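Local coordinates for protein CalsepRRP (Calystegia sepium, PDB 1JY5) that is a ribonuclease-like member of the RNase T2 family, a group of RNA-cleaving enzymes, and probably shares their ability to bind RNA, at residues A11-S15 with G16-L20; N66-S69 with I70-N73; Y130-S133 with E134-E138; T197-S200 with L201-L204. All blocks are in the same frame, centred on the assembly; numbering follows the deposited sequence.

Contact 1 of 4, residues A11-S15 with G16-L20; sequences ALTWS and GTECL
Trp-14 and Thr-17 meet where strand 7-14 gives way to the short helix 15-18, a weakly bonded turn that shows how a strand can end without a long loop. The backbone bonds come first. Trp-14 O accepts from Thr-17 N at 3.0 Å, with an N-H...O angle of 136° and the donor lying above the carbonyl plane, and it takes a weak second bond from Glu-18 N. Ser-15 O is likewise held by two weak bonds, from Glu-18 N and from Cys-19 N, each 3.2 Å long.

Side-chain packing forms the second group. The indole points its edge at the threonine: Trp-14 CD1 lies 3.2 Å from Thr-17 OG1, which is near the ring plane, and the two side chains cross at about a right angle. With CG anti to the backbone N (chi1 -179°), the indole lies with CD1 toward that hydroxyl. Its NE1 bonds to Pro-205 O, while Thr-17 OG1 bonds to Val-175 O. On another flank Thr-13 CG2 approaches Glu-18 OE1 to 3.3 Å, the methyl meeting the carboxylate after a bend at chi2 (52°) of the glutamate.

A disulfide ties Cys-19 to Cys-31. Separately, and without a bond, Cys-19 SG passes 3.4 Å from Ser-15 O.

Since Glu-18 OE1 is also close to Glu-176 OE2, a like charge, proton affinity may be raised in this pair. With its backbone bonds bent and largely weak, the turn is probably also held by the side-chain bonds of Trp-14 to Pro-205 and Thr-17 to Val-175.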
ATOM      1  N   ALA A  11      -1.962  -0.189  -2.766  1.00 17.14           N
ATOM      2  CA  ALA A  11      -2.056  -1.099  -1.635  1.00 17.26           C
ATOM      3  C   ALA A  11      -1.493  -0.404  -0.408  1.00 16.35           C
ATOM      4  O   ALA A  11      -0.433   0.224  -0.467  1.00 17.14           O
ATOM      5  CB  ALA A  11      -1.288  -2.390  -1.922  1.00 17.14           C
ATOM      6  N   LEU A  12      -2.221  -0.509   0.700  1.00 16.52           N
ATOM      7  CA  LEU A  12      -1.823   0.119   1.955  1.00 16.37           C
ATOM      8  C   LEU A  12      -1.677  -0.943   3.042  1.00 16.57           C
ATOM      9  O   LEU A  12      -2.457  -1.892   3.105  1.00 17.33           O
ATOM     10  CB  LEU A  12      -2.877   1.151   2.370  1.00 16.61           C
ATOM     11  CG  LEU A  12      -3.199   2.219   1.314  1.00 17.98           C
ATOM     12  CD1 LEU A  12      -4.347   3.093   1.797  1.00 20.24           C
ATOM     13  CD2 LEU A  12      -1.957   3.061   1.035  1.00 17.28           C
ATOM     14  N   THR A  13      -0.682  -0.773   3.901  1.00 14.43           N
ATOM     15  CA  THR A  13      -0.425  -1.726   4.969  1.00 16.33           C
ATOM     16  C   THR A  13      -0.815  -1.162   6.329  1.00 15.60           C
ATOM     17  O   THR A  13      -0.498  -0.013   6.640  1.00 13.65           O
ATOM     18  CB  THR A  13       1.070  -2.091   5.021  1.00 14.69           C
ATOM     19  OG1 THR A  13       1.483  -2.588   3.743  1.00 17.73           O
ATOM     20  CG2 THR A  13       1.329  -3.145   6.083  1.00 18.54           C
ATOM     21  N   TRP A  14      -1.505  -1.960   7.135  1.00 16.60           N
ATOM     22  CA  TRP A  14      -1.879  -1.512   8.473  1.00 16.62           C
ATOM     23  C   TRP A  14      -0.651  -1.802   9.336  1.00 15.36           C
ATOM     24  O   TRP A  14      -0.330  -2.957   9.616  1.00 14.49           O
ATOM     25  CB  TRP A  14      -3.104  -2.276   8.980  1.00 17.62           C
ATOM     26  CG  TRP A  14      -3.546  -1.819  10.346  1.00 20.08           C
ATOM     27  CD1 TRP A  14      -3.319  -2.448  11.539  1.00 19.47           C
ATOM     28  CD2 TRP A  14      -4.245  -0.605  10.661  1.00 20.57           C
ATOM     29  NE1 TRP A  14      -3.835  -1.702  12.577  1.00 20.79           N
ATOM     30  CE2 TRP A  14      -4.406  -0.566  12.067  1.00 22.08           C
ATOM     31  CE3 TRP A  14      -4.748   0.454   9.894  1.00 19.86           C
ATOM     32  CZ2 TRP A  14      -5.051   0.490  12.719  1.00 20.95           C
ATOM     33  CZ3 TRP A  14      -5.391   1.506  10.541  1.00 21.90           C
ATOM     34  CH2 TRP A  14      -5.534   1.515  11.945  1.00 20.81           C
ATOM     35  N   SER A  15       0.037  -0.741   9.748  1.00 16.05           N
ATOM     36  CA  SER A  15       1.264  -0.870  10.531  1.00 16.20           C
ATOM     37  C   SER A  15       1.141  -1.738  11.781  1.00 17.47           C
ATOM     38  O   SER A  15       2.071  -2.473  12.129  1.00 16.62           O
ATOM     39  CB  SER A  15       1.792   0.516  10.926  1.00 15.96           C
ATOM     40  OG  SER A  15       0.974   1.122  11.911  1.00 16.12           O
ATOM     41  N   GLY A  16      -0.004  -1.653  12.447  1.00 18.69           N
ATOM     42  CA  GLY A  16      -0.218  -2.426  13.660  1.00 20.75           C
ATOM     43  C   GLY A  16      -0.196  -3.928  13.444  1.00 22.38           C
ATOM     44  O   GLY A  16       0.262  -4.682  14.300  1.00 22.29           O
ATOM     45  N   THR A  17      -0.677  -4.371  12.291  1.00 21.39           N
ATOM     46  CA  THR A  17      -0.719  -5.797  11.995  1.00 22.08           C
ATOM     47  C   THR A  17       0.642  -6.319  11.543  1.00 24.84           C
ATOM     48  O   THR A  17       0.920  -7.521  11.601  1.00 23.81           O
ATOM     49  CB  THR A  17      -1.768  -6.080  10.912  1.00 19.48           C
ATOM     50  OG1 THR A  17      -3.051  -5.662  11.389  1.00 19.62           O
ATOM     51  CG2 THR A  17      -1.817  -7.558  10.567  1.00 19.77           C
ATOM     52  N   GLU A  18       1.496  -5.404  11.106  1.00 26.01           N
ATOM     53  CA  GLU A  18       2.823  -5.766  10.633  1.00 30.19           C
ATOM     54  C   GLU A  18       3.805  -5.825  11.797  1.00 31.16           C
ATOM     55  O   GLU A  18       4.909  -6.358  11.675  1.00 31.14           O
ATOM     56  CB  GLU A  18       3.293  -4.738   9.603  1.00 32.80           C
ATOM     57  CG  GLU A  18       3.917  -5.332   8.355  1.00 37.73           C
ATOM     58  CD  GLU A  18       3.039  -6.380   7.702  1.00 37.83           C
ATOM     59  OE1 GLU A  18       1.846  -6.110   7.463  1.00 40.28           O
ATOM     60  OE2 GLU A  18       3.550  -7.483   7.425  1.00 41.95           O
ATOM     61  N   CYS A  19       3.398  -5.276  12.932  1.00 31.50           N
ATOM     62  CA  CYS A  19       4.259  -5.267  14.101  1.00 33.59           C
ATOM     63  C   CYS A  19       3.661  -6.040  15.278  1.00 37.00           C
ATOM     64  O   CYS A  19       3.727  -5.594  16.424  1.00 38.51           O
ATOM     65  CB  CYS A  19       4.546  -3.825  14.510  1.00 30.51           C
ATOM     66  SG  CYS A  19       5.308  -2.813  13.197  1.00 26.69           S
ATOM     67  N   LEU A  20       3.079  -7.199  14.989  1.00 39.29           N
ATOM     68  CA  LEU A  20       2.485  -8.034  16.027  1.00 42.04           C
ATOM     69  C   LEU A  20       3.400  -9.202  16.387  1.00 42.97           C
ATOM     70  O   LEU A  20       4.423  -9.020  17.050  1.00 43.85           O
ATOM     71  CB  LEU A  20       1.122  -8.569  15.571  1.00 43.08           C
ATOM     72  CG  LEU A  20      -0.057  -7.593  15.586  1.00 44.56           C
ATOM     73  CD1 LEU A  20      -1.299  -8.284  15.045  1.00 46.82           C
ATOM     74  CD2 LEU A  20      -0.303  -7.101  17.006  1.00 47.13           C
TER

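Contact 2 of 4, residues N66-S69 with I70-N73; sequences NEIS and ILSN
Ile-68 and Leu-71, three residues apart, set their side chains at about a right angle to each other. The gamma methyl of the isoleucine does the touching: Ile-68 CG2 lies 4.2 Å from Leu-71 CD1, an apolar contact in which one leucine branch reaches back along the turn. Leu-71 CB also sits 3.3 Å from Ile-68 O, the same carbonyl that accepts from Leu-71 N at 2.9 Å (N-H...O angle 149°). The backbone bond and the side-chain contact thus join the same two residues. Both are buried against helix 116-129, where Phe-120 meets each of them and Tyr-117 also meets Leu-71.

The polar contacts are made by exposed serines. Ser-72 OG, lying between its own backbone N and carbonyl carbon (chi1 61°), donates to Ser-69 O at 2.8 Å. That hydroxyl arrives nearly head-on, with a C=O...OG angle of 162°, whereas Ser-72 N reaches Ser-69 O at 3.1 Å from above the carbonyl plane. One oxygen is thus gripped twice by a single residue, which should steady both the hydroxyl rotation and the turn. Beside it, Ser-69 OG lies 3.9 Å from Ile-70 CG2, a looser neighbour.

Backbone bonds from residue i+3 back to residue i, here with a serine hydroxyl closing on the same carbonyl as one of them, are characteristic of a 3-10 turn, which leads directly into helix 72-78.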
ATOM      1  N   ASN A  66      19.019   8.956  -5.717  1.00 14.38           N
ATOM      2  CA  ASN A  66      19.246  10.380  -5.973  1.00 15.07           C
ATOM      3  C   ASN A  66      18.012  11.022  -6.586  1.00 15.13           C
ATOM      4  O   ASN A  66      17.681  12.168  -6.288  1.00 12.23           O
ATOM      5  CB  ASN A  66      20.426  10.575  -6.918  1.00 15.78           C
ATOM      6  CG  ASN A  66      21.745  10.273  -6.254  1.00 16.85           C
ATOM      7  OD1 ASN A  66      22.209  11.030  -5.400  1.00 18.18           O
ATOM      8  ND2 ASN A  66      22.352   9.156  -6.627  1.00 16.12           N
ATOM      9  N   GLU A  67      17.339  10.262  -7.442  1.00 13.86           N
ATOM     10  CA  GLU A  67      16.141  10.722  -8.135  1.00 17.17           C
ATOM     11  C   GLU A  67      14.996  11.084  -7.201  1.00 15.71           C
ATOM     12  O   GLU A  67      14.162  11.935  -7.524  1.00 15.01           O
ATOM     13  CB  GLU A  67      15.654   9.636  -9.086  1.00 22.01           C
ATOM     14  CG  GLU A  67      16.658   9.219 -10.129  1.00 29.50           C
ATOM     15  CD  GLU A  67      16.654  10.139 -11.315  1.00 34.78           C
ATOM     16  OE1 GLU A  67      17.000  11.328 -11.148  1.00 35.94           O
ATOM     17  OE2 GLU A  67      16.291   9.675 -12.418  1.00 38.40           O
ATOM     18  N   ILE A  68      14.944  10.425  -6.049  1.00 14.70           N
ATOM     19  CA  ILE A  68      13.871  10.672  -5.105  1.00 14.46           C
ATOM     20  C   ILE A  68      14.343  11.237  -3.771  1.00 14.69           C
ATOM     21  O   ILE A  68      13.618  11.166  -2.778  1.00 15.29           O
ATOM     22  CB  ILE A  68      13.060   9.370  -4.844  1.00 15.13           C
ATOM     23  CG1 ILE A  68      13.993   8.257  -4.343  1.00 15.02           C
ATOM     24  CG2 ILE A  68      12.337   8.946  -6.115  1.00 14.06           C
ATOM     25  CD1 ILE A  68      13.292   6.951  -4.015  1.00 14.15           C
ATOM     26  N   SER A  69      15.532  11.837  -3.758  1.00 14.84           N
ATOM     27  CA  SER A  69      16.093  12.392  -2.522  1.00 15.73           C
ATOM     28  C   SER A  69      15.180  13.354  -1.760  1.00 15.31           C
ATOM     29  O   SER A  69      15.130  13.308  -0.530  1.00 16.49           O
ATOM     30  CB  SER A  69      17.446  13.080  -2.791  1.00 12.64           C
ATOM     31  OG  SER A  69      17.316  14.231  -3.604  1.00 16.31           O
ATOM     32  N   ILE A  70      14.455  14.216  -2.469  1.00 14.80           N
ATOM     33  CA  ILE A  70      13.590  15.173  -1.786  1.00 13.94           C
ATOM     34  C   ILE A  70      12.340  14.533  -1.200  1.00 14.48           C
ATOM     35  O   ILE A  70      11.590  15.175  -0.464  1.00 14.47           O
ATOM     36  CB  ILE A  70      13.190  16.340  -2.718  1.00 17.54           C
ATOM     37  CG1 ILE A  70      12.197  15.865  -3.787  1.00 14.27           C
ATOM     38  CG2 ILE A  70      14.446  16.923  -3.364  1.00 16.27           C
ATOM     39  CD1 ILE A  70      11.662  17.009  -4.650  1.00 15.62           C
ATOM     40  N   LEU A  71      12.133  13.261  -1.525  1.00 12.44           N
ATOM     41  CA  LEU A  71      10.997  12.507  -1.021  1.00 13.98           C
ATOM     42  C   LEU A  71      11.427  11.601   0.127  1.00 15.92           C
ATOM     43  O   LEU A  71      10.595  10.938   0.742  1.00 16.07           O
ATOM     44  CB  LEU A  71      10.399  11.628  -2.127  1.00 14.54           C
ATOM     45  CG  LEU A  71       9.878  12.312  -3.397  1.00 14.91           C
ATOM     46  CD1 LEU A  71       9.337  11.249  -4.356  1.00 12.13           C
ATOM     47  CD2 LEU A  71       8.795  13.315  -3.031  1.00 11.98           C
ATOM     48  N   SER A  72      12.724  11.579   0.422  1.00 18.01           N
ATOM     49  CA  SER A  72      13.254  10.711   1.475  1.00 19.21           C
ATOM     50  C   SER A  72      12.533  10.747   2.822  1.00 17.22           C
ATOM     51  O   SER A  72      12.277   9.700   3.409  1.00 16.35           O
ATOM     52  CB  SER A  72      14.751  10.988   1.687  1.00 19.33           C
ATOM     53  OG  SER A  72      14.981  12.324   2.100  1.00 28.08           O
ATOM     54  N   ASN A  73      12.212  11.938   3.320  1.00 18.44           N
ATOM     55  CA  ASN A  73      11.524  12.047   4.606  1.00 19.14           C
ATOM     56  C   ASN A  73      10.110  11.472   4.545  1.00 18.40           C
ATOM     57  O   ASN A  73       9.657  10.803   5.478  1.00 14.76           O
ATOM     58  CB  ASN A  73      11.456  13.506   5.073  1.00 22.64           C
ATOM     59  CG  ASN A  73      12.811  14.046   5.490  1.00 25.57           C
ATOM     60  OD1 ASN A  73      13.510  13.436   6.297  1.00 30.73           O
ATOM     61  ND2 ASN A  73      13.184  15.195   4.949  1.00 26.94           N
TER

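Contact 3 of 4, residues Y130-S133 with E134-E138; sequences YNIS and EILSE
Glu-134 N is gripped by two oxygens of one residue: Asn-131 OD1 at 2.8 Å and, in a weak bond, Asn-131 O. The first is a classic N-cap bond, with Asn-131 standing right before helix 132-137 and its side chain accepting from an amide of the first turn. The asparagine turns CG anti to its own nitrogen (chi1 -169°), which brings OD1 to Glu-134 N. The donor stands well above the plane of the side-chain amide, although the bond is fairly straight at the hydrogen (149°). The same rotamer lays Asn-131 CG against Glu-134 CB at 3.5 Å, where the two side chains cross nearly at right angles.

Regular helical bonding follows at once. Ile-135 N bonds to Asn-131 O at 3.1 Å, and Leu-136 N to Ile-132 O at 3.0 Å.

The apolar side lies toward the body of the protein. Ile-132 and Ile-135 meet through their delta methyls, CD1 to CD1 at 4.2 Å, and Ile-132 CG2 lies more loosely against Leu-136 CG. Phe-40 of strand 40-48 covers Ile-132 and Leu-136, its backbone N donating to Ser-133 OG, while helix 151-162 packs on Ile-135 and Leu-136.

One turn further on, Ser-133 O accepts from Ser-137 N at 3.0 Å; the Ser-137 hydroxyl has two candidate acceptors for its single proton, Glu-134 O at 2.8 Å from OG and the more distant Ser-133 O.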
ATOM      1  N   TYR A 130      -6.316  10.493  -0.334  1.00 16.53           N
ATOM      2  CA  TYR A 130      -7.303   9.574   0.216  1.00 19.79           C
ATOM      3  C   TYR A 130      -6.799   8.913   1.491  1.00 20.90           C
ATOM      4  O   TYR A 130      -6.319   7.777   1.471  1.00 20.02           O
ATOM      5  CB  TYR A 130      -7.662   8.497  -0.814  1.00 19.25           C
ATOM      6  CG  TYR A 130      -8.211   9.058  -2.105  1.00 21.46           C
ATOM      7  CD1 TYR A 130      -7.408   9.170  -3.240  1.00 22.76           C
ATOM      8  CD2 TYR A 130      -9.536   9.490  -2.191  1.00 22.16           C
ATOM      9  CE1 TYR A 130      -7.910   9.696  -4.431  1.00 22.41           C
ATOM     10  CE2 TYR A 130     -10.044  10.018  -3.377  1.00 22.79           C
ATOM     11  CZ  TYR A 130      -9.225  10.116  -4.489  1.00 23.23           C
ATOM     12  OH  TYR A 130      -9.721  10.635  -5.662  1.00 27.58           O
ATOM     13  N   ASN A 131      -6.917   9.634   2.601  1.00 19.56           N
ATOM     14  CA  ASN A 131      -6.467   9.137   3.891  1.00 20.52           C
ATOM     15  C   ASN A 131      -7.442   8.088   4.402  1.00 19.85           C
ATOM     16  O   ASN A 131      -8.470   8.417   4.997  1.00 19.33           O
ATOM     17  CB  ASN A 131      -6.380  10.282   4.895  1.00 21.19           C
ATOM     18  CG  ASN A 131      -5.678   9.875   6.170  1.00 22.11           C
ATOM     19  OD1 ASN A 131      -5.757   8.722   6.596  1.00 22.15           O
ATOM     20  ND2 ASN A 131      -4.996  10.823   6.794  1.00 22.88           N
ATOM     21  N   ILE A 132      -7.118   6.826   4.169  1.00 17.65           N
ATOM     22  CA  ILE A 132      -7.984   5.745   4.602  1.00 19.11           C
ATOM     23  C   ILE A 132      -8.043   5.654   6.121  1.00 20.75           C
ATOM     24  O   ILE A 132      -9.079   5.307   6.685  1.00 20.86           O
ATOM     25  CB  ILE A 132      -7.511   4.409   4.018  1.00 19.83           C
ATOM     26  CG1 ILE A 132      -7.382   4.538   2.494  1.00 17.72           C
ATOM     27  CG2 ILE A 132      -8.492   3.304   4.376  1.00 20.34           C
ATOM     28  CD1 ILE A 132      -8.665   5.024   1.805  1.00 20.09           C
ATOM     29  N   SER A 133      -6.935   5.972   6.784  1.00 21.60           N
ATOM     30  CA  SER A 133      -6.886   5.926   8.243  1.00 23.73           C
ATOM     31  C   SER A 133      -7.882   6.923   8.838  1.00 23.73           C
ATOM     32  O   SER A 133      -8.524   6.638   9.848  1.00 22.82           O
ATOM     33  CB  SER A 133      -5.472   6.244   8.737  1.00 23.65           C
ATOM     34  OG  SER A 133      -4.543   5.278   8.270  1.00 23.96           O
ATOM     35  N   GLU A 134      -8.006   8.084   8.198  1.00 24.70           N
ATOM     36  CA  GLU A 134      -8.922   9.131   8.646  1.00 26.71           C
ATOM     37  C   GLU A 134     -10.372   8.736   8.380  1.00 25.91           C
ATOM     38  O   GLU A 134     -11.263   9.024   9.179  1.00 26.34           O
ATOM     39  CB  GLU A 134      -8.613  10.453   7.929  1.00 30.03           C
ATOM     40  CG  GLU A 134      -9.556  11.600   8.296  1.00 37.50           C
ATOM     41  CD  GLU A 134      -9.287  12.875   7.508  1.00 41.13           C
ATOM     42  OE1 GLU A 134      -8.149  13.387   7.569  1.00 44.36           O
ATOM     43  OE2 GLU A 134     -10.216  13.369   6.830  1.00 44.02           O
ATOM     44  N   ILE A 135     -10.608   8.081   7.250  1.00 24.65           N
ATOM     45  CA  ILE A 135     -11.956   7.650   6.905  1.00 24.63           C
ATOM     46  C   ILE A 135     -12.462   6.637   7.930  1.00 25.04           C
ATOM     47  O   ILE A 135     -13.613   6.701   8.366  1.00 24.61           O
ATOM     48  CB  ILE A 135     -12.001   7.017   5.502  1.00 23.65           C
ATOM     49  CG1 ILE A 135     -11.805   8.105   4.440  1.00 23.78           C
ATOM     50  CG2 ILE A 135     -13.327   6.290   5.296  1.00 24.18           C
ATOM     51  CD1 ILE A 135     -11.717   7.578   3.019  1.00 20.67           C
ATOM     52  N   LEU A 136     -11.601   5.705   8.318  1.00 25.35           N
ATOM     53  CA  LEU A 136     -11.992   4.701   9.298  1.00 27.40           C
ATOM     54  C   LEU A 136     -12.192   5.320  10.681  1.00 27.68           C
ATOM     55  O   LEU A 136     -13.182   5.034  11.352  1.00 27.03           O
ATOM     56  CB  LEU A 136     -10.947   3.584   9.378  1.00 26.12           C
ATOM     57  CG  LEU A 136     -10.819   2.670   8.156  1.00 25.55           C
ATOM     58  CD1 LEU A 136      -9.862   1.536   8.488  1.00 24.04           C
ATOM     59  CD2 LEU A 136     -12.186   2.113   7.762  1.00 24.60           C
ATOM     60  N   SER A 137     -11.265   6.177  11.100  1.00 29.73           N
ATOM     61  CA  SER A 137     -11.370   6.807  12.411  1.00 32.82           C
ATOM     62  C   SER A 137     -12.666   7.597  12.573  1.00 33.42           C
ATOM     63  O   SER A 137     -13.315   7.528  13.617  1.00 33.58           O
ATOM     64  CB  SER A 137     -10.165   7.719  12.672  1.00 33.79           C
ATOM     65  OG  SER A 137     -10.057   8.731  11.690  1.00 38.59           O
ATOM     66  N   GLU A 138     -13.051   8.337  11.540  1.00 34.15           N
ATOM     67  CA  GLU A 138     -14.275   9.126  11.604  1.00 34.83           C
ATOM     68  C   GLU A 138     -15.528   8.248  11.589  1.00 35.22           C
ATOM     69  O   GLU A 138     -16.643   8.742  11.754  1.00 35.22           O
ATOM     70  CB  GLU A 138     -14.315  10.125  10.444  1.00 36.38           C
ATOM     71  CG  GLU A 138     -13.070  11.000  10.371  1.00 39.55           C
ATOM     72  CD  GLU A 138     -13.136  12.026   9.264  1.00 42.16           C
ATOM     73  OE1 GLU A 138     -13.672  11.702   8.182  1.00 44.57           O
ATOM     74  OE2 GLU A 138     -12.635  13.151   9.469  1.00 43.49           O
TER

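Contact 4 of 4, residues T197-S200 with L201-L204; sequences TCPS and LVSL
Leu-201 opens strand 201-202 and lies alongside Ser-200. Its CB points away from the preceding loop, yet Leu-201 CD2 remains 3.8 Å from Ser-200 O. Its carbonyl approaches the proline ring, with Leu-201 O lying 3.6 Å from Pro-199 CB.

The apolar side-chain contacts across the bend run through Val-202, by one branch. With CG1 anti to its carbonyl carbon (chi1 -62°), that methyl reaches back across the bend, and Val-202 CG1 comes within 3.5 Å of Pro-199 O. The same methyl, Val-202 CG1, lies 4.0 Å from Pro-199 CD, on the ring itself. A third approach, 4.1 Å long, joins Val-202 CG1 to Cys-198 CB. The proline and valine side chains cross at about a right angle. The motif is a short antiparallel pairing with strand 149-150, marked by a backbone bond between Val-202 and Tyr-149, entered just after a disulfide, Cys-198 to Cys-170. Val-202 is buried, lying against Cys-170, Val-175 and the start of helix 151-162. Beyond it the chain runs on through Ser-203 and Leu-204, bonded through the backbone to Asp-173 and Ser-144 respectively.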
ATOM      1  N   THR A 197     -11.647 -12.789   1.942  1.00 35.59           N
ATOM      2  CA  THR A 197     -10.705 -13.682   2.598  1.00 34.28           C
ATOM      3  C   THR A 197     -10.605 -13.393   4.096  1.00 33.02           C
ATOM      4  O   THR A 197     -10.103 -14.213   4.865  1.00 32.14           O
ATOM      5  CB  THR A 197      -9.312 -13.564   1.962  1.00 34.89           C
ATOM      6  OG1 THR A 197      -8.939 -12.183   1.863  1.00 34.72           O
ATOM      7  CG2 THR A 197      -9.320 -14.180   0.572  1.00 36.16           C
ATOM      8  N   CYS A 198     -11.090 -12.225   4.504  1.00 30.64           N
ATOM      9  CA  CYS A 198     -11.060 -11.845   5.909  1.00 28.90           C
ATOM     10  C   CYS A 198     -12.202 -12.475   6.681  1.00 28.92           C
ATOM     11  O   CYS A 198     -13.262 -12.758   6.124  1.00 27.86           O
ATOM     12  CB  CYS A 198     -11.173 -10.331   6.065  1.00 27.73           C
ATOM     13  SG  CYS A 198      -9.702  -9.345   5.666  1.00 23.23           S
ATOM     14  N   PRO A 199     -11.997 -12.706   7.986  1.00 29.85           N
ATOM     15  CA  PRO A 199     -13.043 -13.298   8.823  1.00 29.61           C
ATOM     16  C   PRO A 199     -14.152 -12.259   8.949  1.00 29.16           C
ATOM     17  O   PRO A 199     -13.939 -11.086   8.639  1.00 28.49           O
ATOM     18  CB  PRO A 199     -12.342 -13.514  10.162  1.00 30.27           C
ATOM     19  CG  PRO A 199     -10.906 -13.651   9.792  1.00 31.01           C
ATOM     20  CD  PRO A 199     -10.723 -12.617   8.720  1.00 29.87           C
ATOM     21  N   SER A 200     -15.321 -12.680   9.413  1.00 27.56           N
ATOM     22  CA  SER A 200     -16.445 -11.769   9.587  1.00 29.02           C
ATOM     23  C   SER A 200     -16.088 -10.649  10.564  1.00 28.09           C
ATOM     24  O   SER A 200     -16.538  -9.513  10.411  1.00 27.72           O
ATOM     25  CB  SER A 200     -17.663 -12.525  10.113  1.00 31.45           C
ATOM     26  OG  SER A 200     -18.784 -11.663  10.200  1.00 35.61           O
ATOM     27  N   LEU A 201     -15.288 -10.979  11.574  1.00 27.09           N
ATOM     28  CA  LEU A 201     -14.862  -9.998  12.568  1.00 26.73           C
ATOM     29  C   LEU A 201     -13.356  -9.810  12.464  1.00 25.52           C
ATOM     30  O   LEU A 201     -12.602 -10.781  12.433  1.00 23.99           O
ATOM     31  CB  LEU A 201     -15.235 -10.461  13.981  1.00 27.90           C
ATOM     32  CG  LEU A 201     -16.729 -10.545  14.307  1.00 29.94           C
ATOM     33  CD1 LEU A 201     -16.906 -11.037  15.739  1.00 31.29           C
ATOM     34  CD2 LEU A 201     -17.382  -9.180  14.133  1.00 29.14           C
ATOM     35  N   VAL A 202     -12.920  -8.556  12.408  1.00 24.76           N
ATOM     36  CA  VAL A 202     -11.502  -8.255  12.281  1.00 24.11           C
ATOM     37  C   VAL A 202     -11.062  -7.181  13.258  1.00 24.70           C
ATOM     38  O   VAL A 202     -11.893  -6.513  13.873  1.00 25.07           O
ATOM     39  CB  VAL A 202     -11.173  -7.785  10.850  1.00 23.07           C
ATOM     40  CG1 VAL A 202     -11.494  -8.893   9.861  1.00 23.03           C
ATOM     41  CG2 VAL A 202     -11.964  -6.529  10.521  1.00 22.09           C
ATOM     42  N   SER A 203      -9.751  -7.011  13.397  1.00 24.42           N
ATOM     43  CA  SER A 203      -9.220  -6.011  14.314  1.00 25.12           C
ATOM     44  C   SER A 203      -8.213  -5.079  13.657  1.00 23.30           C
ATOM     45  O   SER A 203      -7.674  -5.377  12.594  1.00 23.02           O
ATOM     46  CB  SER A 203      -8.554  -6.703  15.504  1.00 25.06           C
ATOM     47  OG  SER A 203      -7.478  -7.517  15.070  1.00 26.12           O
ATOM     48  N   LEU A 204      -7.977  -3.943  14.300  1.00 23.24           N
ATOM     49  CA  LEU A 204      -7.010  -2.963  13.818  1.00 23.59           C
ATOM     50  C   LEU A 204      -6.017  -2.750  14.957  1.00 22.90           C
ATOM     51  O   LEU A 204      -5.980  -1.690  15.579  1.00 22.70           O
ATOM     52  CB  LEU A 204      -7.712  -1.652  13.460  1.00 21.81           C
ATOM     53  CG  LEU A 204      -8.722  -1.730  12.306  1.00 23.68           C
ATOM     54  CD1 LEU A 204      -9.568  -0.461  12.263  1.00 22.36           C
ATOM     55  CD2 LEU A 204      -7.977  -1.931  10.987  1.00 22.32           C
TER

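In the fold
Contact 1 is the buried member of the set, closing a strand of the central antiparallel sheet; contacts 2 and 3 are partly buried, each at the start of a helix, and contact 4 lies at the surface. Three of them join. Leu-12 of contact 1 packs on Ile-132 of contact 3, Leu-136 of contact 3 meets Leu-204 of contact 4, and Trp-14 packs on Leu-204. Phe-40 serves contacts 1 and 3 alike. Contact 2 stands apart, its centre about 36 Å from that of contact 4. Local backbone hydrogen bonds, with a side-chain N-cap in contact 3, run through the first three, whereas disulfides appear in contacts 1 and 4, and 197-204 relies on methyl packing.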